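Local coordinates for protein glycosyl hydrolase, family 8 (Clostridium perfringens, PDB 3REN) that acts as an alpha-amylase, probably hydrolysing internal alpha-glucosidic bonds of starch-like glucans, and folds as an (alpha/alpha)6 barrel, at residues M68-V73 with I120-L125; G96-R101 with I114-I119; E207-Y212 with E227-L232. One frame throughout, in Å; residues are numbered along the deposited sequence.

In the fold
Contacts 1 and 2 share helix 113-130. Its residues 114-119 meet the loop 96-101, and the next turns, 120-125, pack against helix 62-74. Contact 2 is nested along the chain within the loop that contact 1 closes; their centres are 13 Å apart, and L70 touches R118 where they join. Contact 3 follows later in the sequence, where the loop 207-212 meets strand 228-230 and the first residue of helix 231-243. Its centre lies 29 Å from that of contact 1 and 27 Å from that of contact 2. Contacts 1 and 2 form one continuous patch along helix 113-130 of the (alpha/alpha)6 barrel; contact 3 joins a loop to a strand-helix junction, opposite contact 1 across the chain's centre.

Contact 1 (M68-V73 with I120-L125); sequences MMLYSV and IKALLL
M69, L70 and V73 meet A122, L123 and L125 with aliphatic branches, and no aromatic face or edge lies between them. The ring of Y71 is on another side of its helix, packed on L342 and L343, with its hydroxyl bonded to E23. The flat group that is touched belongs to the backbone: CG2 of V73 lies over one face of the L125 carbonyl, 3.9 Å from L125 O. The other branch, CG1, sits in the crowded position between backbone N and carbonyl carbon (chi1 64°) and comes up beside L125 CB.

Alanine suits the centre, because A122 lets the helices come close: L70 CA and A122 CA are 5.1 Å apart, and the segment axes approach to 8.9 Å at only 20° from parallel. The methyl of A122 is held between M69 CB, 3.8 Å from A122 CB, and L70 CD2, 3.8 Å from that same CB. L70 CD2 also reaches L125 CD1 at 4.0 Å. M69 bends at chi3 (69°) and sets CE against the fork of L123, 4.0 Å from L123 CG; its unbranched, flexible chain, here with selenium in place of sulfur, can follow such a branched surface.

K121 lends only its methylene chain to L70, while its ammonium forms a salt bridge with E243. With charge kept at the margin and the backbone polar groups largely engaged within each helix, the union rests on buried hydrocarbon, so the fit probably depends on complementary side-chain shapes.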
loop_
_atom_site.group_PDB
_atom_site.type_symbol
_atom_site.label_atom_id
_atom_site.label_comp_id
_atom_site.label_asym_id
_atom_site.label_seq_id
_atom_site.Cartn_x
_atom_site.Cartn_y
_atom_site.Cartn_z
HETATM N N MSE A 68 -6.310 0.900 6.560
HETATM C CA MSE A 68 -7.078 1.662 7.535
HETATM C C MSE A 68 -6.475 1.483 8.944
HETATM O O MSE A 68 -6.436 2.426 9.718
HETATM C CB MSE A 68 -8.569 1.260 7.484
HETATM C CG MSE A 68 -9.468 2.025 8.478
HETATM SE SE MSE A 68 -9.315 4.005 8.357
HETATM C CE MSE A 68 -10.512 4.346 6.873
HETATM N N MSE A 69 -6.013 0.274 9.256
HETATM C CA MSE A 69 -5.231 0.038 10.473
HETATM C C MSE A 69 -3.963 0.869 10.547
HETATM O O MSE A 69 -3.656 1.411 11.606
HETATM C CB MSE A 69 -4.880 -1.445 10.614
HETATM C CG MSE A 69 -6.142 -2.322 10.970
HETATM SE SE MSE A 69 -5.784 -4.275 10.728
HETATM C CE MSE A 69 -4.548 -4.559 12.181
ATOM N N LEU A 70 -3.216 0.971 9.438
ATOM C CA LEU A 70 -2.042 1.850 9.461
ATOM C C LEU A 70 -2.389 3.316 9.741
ATOM O O LEU A 70 -1.701 4.006 10.545
ATOM C CB LEU A 70 -1.246 1.759 8.171
ATOM C CG LEU A 70 -0.483 0.457 7.962
ATOM C CD1 LEU A 70 0.102 0.463 6.528
ATOM C CD2 LEU A 70 0.667 0.437 8.980
ATOM N N TYR A 71 -3.431 3.793 9.055
ATOM C CA TYR A 71 -3.944 5.124 9.300
ATOM C C TYR A 71 -4.331 5.320 10.771
ATOM O O TYR A 71 -4.017 6.357 11.366
ATOM C CB TYR A 71 -5.190 5.368 8.441
ATOM C CG TYR A 71 -5.890 6.669 8.763
ATOM C CD1 TYR A 71 -5.400 7.876 8.273
ATOM C CD2 TYR A 71 -6.997 6.688 9.581
ATOM C CE1 TYR A 71 -6.029 9.081 8.580
ATOM C CE2 TYR A 71 -7.640 7.874 9.897
ATOM C CZ TYR A 71 -7.146 9.066 9.397
ATOM O OH TYR A 71 -7.789 10.254 9.660
ATOM N N SER A 72 -5.073 4.363 11.330
ATOM C CA SER A 72 -5.521 4.440 12.753
ATOM C C SER A 72 -4.379 4.557 13.751
ATOM O O SER A 72 -4.458 5.365 14.665
ATOM C CB SER A 72 -6.345 3.218 13.128
ATOM O OG SER A 72 -7.498 3.192 12.334
ATOM N N VAL A 73 -3.326 3.776 13.611
ATOM C CA VAL A 73 -2.191 3.860 14.502
ATOM C C VAL A 73 -1.442 5.179 14.349
ATOM O O VAL A 73 -1.065 5.767 15.289
ATOM C CB VAL A 73 -1.276 2.593 14.536
ATOM C CG1 VAL A 73 -0.639 2.353 13.262
ATOM C CG2 VAL A 73 -0.313 2.648 15.690
ATOM N N ILE A 120 0.857 -7.143 9.707
ATOM C CA ILE A 120 1.874 -7.346 10.710
ATOM C C ILE A 120 2.473 -5.996 11.096
ATOM O O ILE A 120 2.652 -5.736 12.271
ATOM C CB ILE A 120 2.964 -8.317 10.224
ATOM C CG1 ILE A 120 2.449 -9.751 10.273
ATOM C CG2 ILE A 120 4.227 -8.199 11.102
ATOM C CD1 ILE A 120 2.988 -10.635 9.095
ATOM N N LYS A 121 2.772 -5.142 10.109
ATOM C CA LYS A 121 3.366 -3.839 10.375
ATOM C C LYS A 121 2.434 -2.988 11.237
ATOM O O LYS A 121 2.874 -2.434 12.237
ATOM C CB LYS A 121 3.668 -3.090 9.066
ATOM C CG LYS A 121 4.394 -1.736 9.274
ATOM C CD LYS A 121 4.491 -0.987 7.918
ATOM C CE LYS A 121 5.562 0.108 7.981
ATOM N NZ LYS A 121 5.570 1.076 6.789
ATOM N N ALA A 122 1.149 -2.908 10.887
ATOM C CA ALA A 122 0.170 -2.152 11.691
ATOM C C ALA A 122 0.080 -2.678 13.126
ATOM O O ALA A 122 -0.004 -1.901 14.083
ATOM C CB ALA A 122 -1.203 -2.205 11.046
ATOM N N LEU A 123 0.110 -3.991 13.270
ATOM C CA LEU A 123 0.081 -4.641 14.598
ATOM C C LEU A 123 1.332 -4.362 15.436
ATOM O O LEU A 123 1.230 -4.049 16.635
ATOM C CB LEU A 123 -0.181 -6.139 14.461
ATOM C CG LEU A 123 -1.615 -6.516 14.072
ATOM C CD1 LEU A 123 -1.652 -7.976 13.653
ATOM C CD2 LEU A 123 -2.588 -6.260 15.239
ATOM N N LEU A 124 2.515 -4.463 14.830
ATOM C CA LEU A 124 3.754 -4.161 15.548
ATOM C C LEU A 124 3.840 -2.674 15.904
ATOM O O LEU A 124 4.225 -2.326 17.017
ATOM C CB LEU A 124 4.983 -4.642 14.783
ATOM C CG LEU A 124 5.034 -6.165 14.588
ATOM C CD1 LEU A 124 6.255 -6.608 13.729
ATOM C CD2 LEU A 124 5.019 -6.880 15.953
ATOM N N LEU A 125 3.476 -1.791 14.976
ATOM C CA LEU A 125 3.342 -0.371 15.328
ATOM C C LEU A 125 2.351 -0.148 16.486
ATOM O O LEU A 125 2.596 0.662 17.367
ATOM C CB LEU A 125 2.922 0.471 14.086
ATOM C CG LEU A 125 3.945 0.478 12.932
ATOM C CD1 LEU A 125 3.450 1.272 11.749
ATOM C CD2 LEU A 125 5.391 0.935 13.378
#

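Contact 2 (G96-R101 with I114-I119); sequences GLISWR and IDELRI. With SO4 (sulfate ion), chain E.
E116 and I98 form the tight part of this contact. The glutamate chain folds back at chi2 (-59°), bringing its carboxylate up to the loop backbone, where OE1 accepts the amide of I98 at 2.9 Å from I98 N. The donor comes to the syn side of OE1, 24° out of the carboxylate plane. Hydrocarbon closes round this buried polar group: L97 CB stands 3.9 Å from E116 OE1, and I98 CB and CG1 lie nearer, each 3.6 Å from that OE1. Beside this, I98 CG2 packs on I119 CD1 (4.2 Å). Glutamate suits the place because it is long enough to span from helix to loop, with the flanking leucine and isoleucine shielding it.

Towards W100 the fit is looser, and water does the joining. One molecule donates to W100 O at 2.7 Å and to D115 OD2 at 2.6 Å; the other oxygen of D115 makes a salt bridge with R118. Beyond this, the indole and the R101 guanidinium turn away from the helix. The guanidinium lies with one face over W100 CZ2, and W100 NE1 and R101 NH2 both donate to O3 of a sulfate, probably from the crystallisation liquor. S108 also binds the ion.

The I98-E116 hydrogen bond joins the connection between helices 78-89 and 113-130 back to the second of them, within the (alpha/alpha)6 barrel.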
loop_
_atom_site.group_PDB
_atom_site.type_symbol
_atom_site.label_atom_id
_atom_site.label_comp_id
_atom_site.label_asym_id
_atom_site.label_seq_id
_atom_site.Cartn_x
_atom_site.Cartn_y
_atom_site.Cartn_z
ATOM N N GLY A 96 -3.458 -19.774 9.213
ATOM C CA GLY A 96 -2.962 -18.625 10.004
ATOM C C GLY A 96 -2.808 -17.290 9.242
ATOM O O GLY A 96 -2.475 -16.256 9.826
ATOM N N LEU A 97 -3.022 -17.309 7.935
ATOM C CA LEU A 97 -2.887 -16.118 7.120
ATOM C C LEU A 97 -4.238 -15.446 7.019
ATOM O O LEU A 97 -5.278 -16.095 7.144
ATOM C CB LEU A 97 -2.352 -16.466 5.721
ATOM C CG LEU A 97 -0.905 -17.009 5.668
ATOM C CD1 LEU A 97 -0.487 -17.238 4.206
ATOM C CD2 LEU A 97 0.155 -16.114 6.426
ATOM N N ILE A 98 -4.217 -14.137 6.823
ATOM C CA ILE A 98 -5.419 -13.385 6.541
ATOM C C ILE A 98 -5.804 -13.549 5.081
ATOM O O ILE A 98 -4.964 -13.458 4.191
ATOM C CB ILE A 98 -5.232 -11.901 6.859
ATOM C CG1 ILE A 98 -4.631 -11.705 8.270
ATOM C CG2 ILE A 98 -6.548 -11.144 6.663
ATOM C CD1 ILE A 98 -5.371 -12.555 9.440
ATOM N N SER A 99 -7.089 -13.763 4.859
ATOM C CA SER A 99 -7.645 -13.982 3.545
ATOM C C SER A 99 -7.444 -12.698 2.748
ATOM O O SER A 99 -7.499 -11.611 3.330
ATOM C CB SER A 99 -9.134 -14.222 3.682
ATOM O OG SER A 99 -9.750 -14.391 2.419
ATOM N N TRP A 100 -7.255 -12.797 1.429
ATOM C CA TRP A 100 -7.152 -11.586 0.610
ATOM C C TRP A 100 -8.466 -10.826 0.497
ATOM O O TRP A 100 -8.455 -9.594 0.358
ATOM C CB TRP A 100 -6.507 -11.827 -0.791
ATOM C CG TRP A 100 -7.442 -12.198 -1.846
ATOM C CD1 TRP A 100 -8.058 -13.402 -1.985
ATOM C CD2 TRP A 100 -7.869 -11.397 -2.977
ATOM N NE1 TRP A 100 -8.881 -13.414 -3.122
ATOM C CE2 TRP A 100 -8.795 -12.194 -3.735
ATOM C CE3 TRP A 100 -7.574 -10.100 -3.418
ATOM C CZ2 TRP A 100 -9.423 -11.730 -4.909
ATOM C CZ3 TRP A 100 -8.222 -9.619 -4.596
ATOM C CH2 TRP A 100 -9.133 -10.435 -5.320
ATOM N N ARG A 101 -9.592 -11.532 0.584
ATOM C CA ARG A 101 -10.879 -10.897 0.291
ATOM C C ARG A 101 -12.031 -11.666 0.898
ATOM O O ARG A 101 -11.978 -12.876 0.915
ATOM C CB ARG A 101 -11.104 -10.834 -1.232
ATOM C CG ARG A 101 -12.482 -10.251 -1.630
ATOM C CD ARG A 101 -12.576 -9.973 -3.160
ATOM N NE ARG A 101 -12.607 -11.253 -3.870
ATOM C CZ ARG A 101 -12.757 -11.395 -5.179
ATOM N NH1 ARG A 101 -12.917 -10.332 -5.960
ATOM N NH2 ARG A 101 -12.746 -12.619 -5.699
ATOM N N ILE A 114 1.900 -9.422 0.588
ATOM C CA ILE A 114 1.939 -7.993 0.866
ATOM C C ILE A 114 0.848 -7.602 1.864
ATOM O O ILE A 114 1.090 -6.760 2.725
ATOM C CB ILE A 114 1.841 -7.158 -0.453
ATOM C CG1 ILE A 114 2.091 -5.664 -0.168
ATOM C CG2 ILE A 114 0.472 -7.423 -1.138
ATOM C CD1 ILE A 114 2.023 -4.688 -1.408
ATOM N N ASP A 115 -0.347 -8.197 1.760
ATOM C CA ASP A 115 -1.401 -7.882 2.712
ATOM C C ASP A 115 -1.051 -8.381 4.125
ATOM O O ASP A 115 -1.381 -7.708 5.118
ATOM C CB ASP A 115 -2.748 -8.505 2.349
ATOM C CG ASP A 115 -3.254 -8.115 0.993
ATOM O OD1 ASP A 115 -2.985 -6.990 0.521
ATOM O OD2 ASP A 115 -3.981 -8.956 0.416
ATOM N N GLU A 116 -0.435 -9.559 4.212
ATOM C CA GLU A 116 -0.050 -10.133 5.499
ATOM C C GLU A 116 0.976 -9.223 6.146
ATOM O O GLU A 116 0.858 -8.890 7.312
ATOM C CB GLU A 116 0.556 -11.544 5.346
ATOM C CG GLU A 116 -0.240 -12.469 4.426
ATOM C CD GLU A 116 -1.654 -12.640 4.945
ATOM O OE1 GLU A 116 -1.812 -12.664 6.196
ATOM O OE2 GLU A 116 -2.593 -12.750 4.131
ATOM N N LEU A 117 1.975 -8.800 5.365
ATOM C CA LEU A 117 3.043 -7.988 5.915
ATOM C C LEU A 117 2.528 -6.586 6.318
ATOM O O LEU A 117 3.029 -6.033 7.277
ATOM C CB LEU A 117 4.231 -7.880 4.944
ATOM C CG LEU A 117 5.066 -9.165 4.782
ATOM C CD1 LEU A 117 5.974 -9.086 3.546
ATOM C CD2 LEU A 117 5.890 -9.409 6.009
ATOM N N ARG A 118 1.567 -6.019 5.569
ATOM C CA ARG A 118 0.996 -4.719 5.918
ATOM C C ARG A 118 0.271 -4.770 7.271
ATOM O O ARG A 118 0.333 -3.815 8.056
ATOM C CB ARG A 118 0.009 -4.252 4.866
ATOM C CG ARG A 118 -0.440 -2.800 5.032
ATOM C CD ARG A 118 -1.502 -2.393 4.023
ATOM N NE ARG A 118 -1.023 -2.369 2.628
ATOM C CZ ARG A 118 -1.265 -3.312 1.715
ATOM N NH1 ARG A 118 -1.942 -4.416 2.017
ATOM N NH2 ARG A 118 -0.803 -3.164 0.478
ATOM N N ILE A 119 -0.446 -5.859 7.511
ATOM C CA ILE A 119 -1.146 -6.107 8.770
ATOM C C ILE A 119 -0.200 -6.372 9.945
ATOM O O ILE A 119 -0.408 -5.855 11.051
ATOM C CB ILE A 119 -2.208 -7.218 8.566
ATOM C CG1 ILE A 119 -3.353 -6.603 7.738
ATOM C CG2 ILE A 119 -2.767 -7.729 9.965
ATOM C CD1 ILE A 119 -4.366 -7.552 7.151
HETATM S S SO4 E . -11.442 -16.009 -4.659
HETATM O O1 SO4 E . -12.212 -16.226 -5.875
HETATM O O2 SO4 E . -10.073 -16.497 -4.780
HETATM O O3 SO4 E . -11.402 -14.581 -4.388
HETATM O O4 SO4 E . -12.125 -16.736 -3.596
HETATM O O HOH W 1 -6.376 -7.972 -0.125
#

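Contact 3 (E207-Y212 with E227-L232); sequences EEVPLY and ENVDFL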
loop_
_atom_site.group_PDB
_atom_site.type_symbol
_atom_site.label_atom_id
_atom_site.label_comp_id
_atom_site.label_asym_id
_atom_site.label_seq_id
_atom_site.Cartn_x
_atom_site.Cartn_y
_atom_site.Cartn_z
ATOM N N GLU A 207 20.752 2.686 -15.331
ATOM C CA GLU A 207 21.437 3.836 -14.732
ATOM C C GLU A 207 20.659 5.125 -15.046
ATOM O O GLU A 207 20.530 6.003 -14.206
ATOM C CB GLU A 207 22.919 3.907 -15.195
ATOM C CG GLU A 207 23.220 3.680 -16.753
ATOM C CD GLU A 207 22.195 2.834 -17.615
ATOM O OE1 GLU A 207 22.239 1.537 -17.564
ATOM O OE2 GLU A 207 21.400 3.493 -18.382
ATOM N N GLU A 208 20.141 5.205 -16.268
ATOM C CA GLU A 208 19.307 6.312 -16.717
ATOM C C GLU A 208 17.964 6.372 -15.919
ATOM O O GLU A 208 17.433 7.445 -15.642
ATOM C CB GLU A 208 19.050 6.144 -18.241
ATOM C CG GLU A 208 18.119 7.179 -18.914
ATOM C CD GLU A 208 18.639 8.621 -18.764
ATOM O OE1 GLU A 208 19.891 8.794 -18.721
ATOM O OE2 GLU A 208 17.804 9.567 -18.636
ATOM N N VAL A 209 17.408 5.199 -15.621
ATOM C CA VAL A 209 16.078 5.084 -14.998
ATOM C C VAL A 209 16.255 4.200 -13.764
ATOM O O VAL A 209 16.113 2.973 -13.834
ATOM C CB VAL A 209 15.055 4.455 -15.972
ATOM C CG1 VAL A 209 13.635 4.377 -15.327
ATOM C CG2 VAL A 209 15.032 5.211 -17.286
ATOM N N PRO A 210 16.635 4.805 -12.634
ATOM C CA PRO A 210 17.044 3.936 -11.533
ATOM C C PRO A 210 15.851 3.491 -10.696
ATOM O O PRO A 210 15.852 3.627 -9.469
ATOM C CB PRO A 210 17.994 4.821 -10.729
ATOM C CG PRO A 210 17.561 6.206 -11.003
ATOM C CD PRO A 210 16.857 6.233 -12.345
ATOM N N LEU A 211 14.832 2.999 -11.369
ATOM C CA LEU A 211 13.651 2.459 -10.714
ATOM C C LEU A 211 13.825 0.936 -10.593
ATOM O O LEU A 211 14.946 0.431 -10.716
ATOM C CB LEU A 211 12.401 2.860 -11.504
ATOM C CG LEU A 211 12.215 4.379 -11.606
ATOM C CD1 LEU A 211 10.994 4.688 -12.475
ATOM C CD2 LEU A 211 12.129 5.111 -10.252
ATOM N N TYR A 212 12.739 0.195 -10.379
ATOM C CA TYR A 212 12.866 -1.201 -10.061
ATOM C C TYR A 212 12.086 -2.104 -10.970
ATOM O O TYR A 212 11.013 -1.732 -11.461
ATOM C CB TYR A 212 12.449 -1.470 -8.614
ATOM C CG TYR A 212 13.448 -0.935 -7.663
ATOM C CD1 TYR A 212 14.631 -1.614 -7.434
ATOM C CD2 TYR A 212 13.257 0.312 -7.052
ATOM C CE1 TYR A 212 15.592 -1.109 -6.567
ATOM C CE2 TYR A 212 14.193 0.802 -6.148
ATOM C CZ TYR A 212 15.354 0.069 -5.906
ATOM O OH TYR A 212 16.320 0.532 -5.033
ATOM N N GLU A 227 9.673 -3.832 -20.938
ATOM C CA GLU A 227 10.398 -2.641 -21.409
ATOM C C GLU A 227 10.018 -1.428 -20.578
ATOM O O GLU A 227 10.850 -0.559 -20.333
ATOM C CB GLU A 227 10.133 -2.389 -22.892
ATOM C CG GLU A 227 10.638 -3.544 -23.779
ATOM C CD GLU A 227 10.900 -3.129 -25.223
ATOM O OE1 GLU A 227 9.963 -2.591 -25.890
ATOM O OE2 GLU A 227 12.039 -3.364 -25.694
ATOM N N ASN A 228 8.760 -1.406 -20.142
ATOM C CA ASN A 228 8.189 -0.309 -19.352
ATOM C C ASN A 228 8.253 -0.577 -17.867
ATOM O O ASN A 228 8.035 -1.710 -17.452
ATOM C CB ASN A 228 6.721 -0.129 -19.700
ATOM C CG ASN A 228 6.520 0.458 -21.087
ATOM O OD1 ASN A 228 7.440 0.983 -21.687
ATOM N ND2 ASN A 228 5.317 0.337 -21.601
ATOM N N VAL A 229 8.536 0.469 -17.090
ATOM C CA VAL A 229 8.544 0.389 -15.630
ATOM C C VAL A 229 7.130 0.699 -15.102
ATOM O O VAL A 229 6.560 1.724 -15.476
ATOM C CB VAL A 229 9.526 1.422 -15.050
ATOM C CG1 VAL A 229 9.534 1.399 -13.474
ATOM C CG2 VAL A 229 10.944 1.232 -15.637
ATOM N N ASP A 230 6.572 -0.186 -14.250
ATOM C CA ASP A 230 5.322 0.096 -13.504
ATOM C C ASP A 230 5.635 1.062 -12.382
ATOM O O ASP A 230 6.153 0.663 -11.314
ATOM C CB ASP A 230 4.719 -1.186 -12.884
ATOM C CG ASP A 230 3.310 -0.966 -12.336
ATOM O OD1 ASP A 230 3.044 0.094 -11.676
ATOM O OD2 ASP A 230 2.469 -1.855 -12.560
ATOM N N PHE A 231 5.316 2.330 -12.600
ATOM C CA PHE A 231 5.814 3.360 -11.663
ATOM C C PHE A 231 5.283 3.237 -10.241
ATOM O O PHE A 231 6.037 3.459 -9.281
ATOM C CB PHE A 231 5.580 4.764 -12.222
ATOM C CG PHE A 231 6.236 5.823 -11.441
ATOM C CD1 PHE A 231 5.476 6.830 -10.850
ATOM C CD2 PHE A 231 7.630 5.854 -11.312
ATOM C CE1 PHE A 231 6.089 7.847 -10.103
ATOM C CE2 PHE A 231 8.248 6.867 -10.557
ATOM C CZ PHE A 231 7.464 7.863 -9.949
ATOM N N LEU A 232 3.984 2.947 -10.097
ATOM C CA LEU A 232 3.393 2.815 -8.768
ATOM C C LEU A 232 4.145 1.795 -7.957
ATOM O O LEU A 232 4.507 2.039 -6.777
ATOM C CB LEU A 232 1.916 2.429 -8.825
ATOM C CG LEU A 232 1.344 2.172 -7.422
ATOM C CD1 LEU A 232 1.282 3.481 -6.593
ATOM C CD2 LEU A 232 -0.030 1.579 -7.558
HETATM O O HOH W 2 8.100 -1.197 -10.791
HETATM O O HOH W 3 8.890 -2.308 -13.124
#
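V229 is the first of 227-232 to touch the loop 207-212, with both of its methyls. CG1, held anti to the backbone N (chi1 178°), lies 3.7 Å from L211 CD1, with the two side chains crossing at about a right angle; CG2 brushes V209 CG1 at 4.2 Å. A beta-branched residue fits a strand and here offers two apolar branches to the loop, whose inverse gamma turn centred on P210 separates V209 from L211.

At D230 the meeting becomes polar and indirect. Two waters both donate to Y212 O: one, 3.0 Å from it, also donates to D230 O, and the other is weakly held by D230 N. Aspartate suits the N-cap of helix 231-243, being short enough for its OD1 to accept a weak hydrogen bond from L233 N in the first turn.

F231 opens that helix, and its flat ring offers L211 CD1 an apolar edge, in the ring plane and 3.7 Å from F231 CD2, while packing edge-to-face with Y269. The branched end of L211 lets one methyl touch both V229 and F231. The whole is a short antiparallel strand, paired with 268-270, running into an N-capped helix, with a loop of the (alpha/alpha)6 barrel packed over the junction.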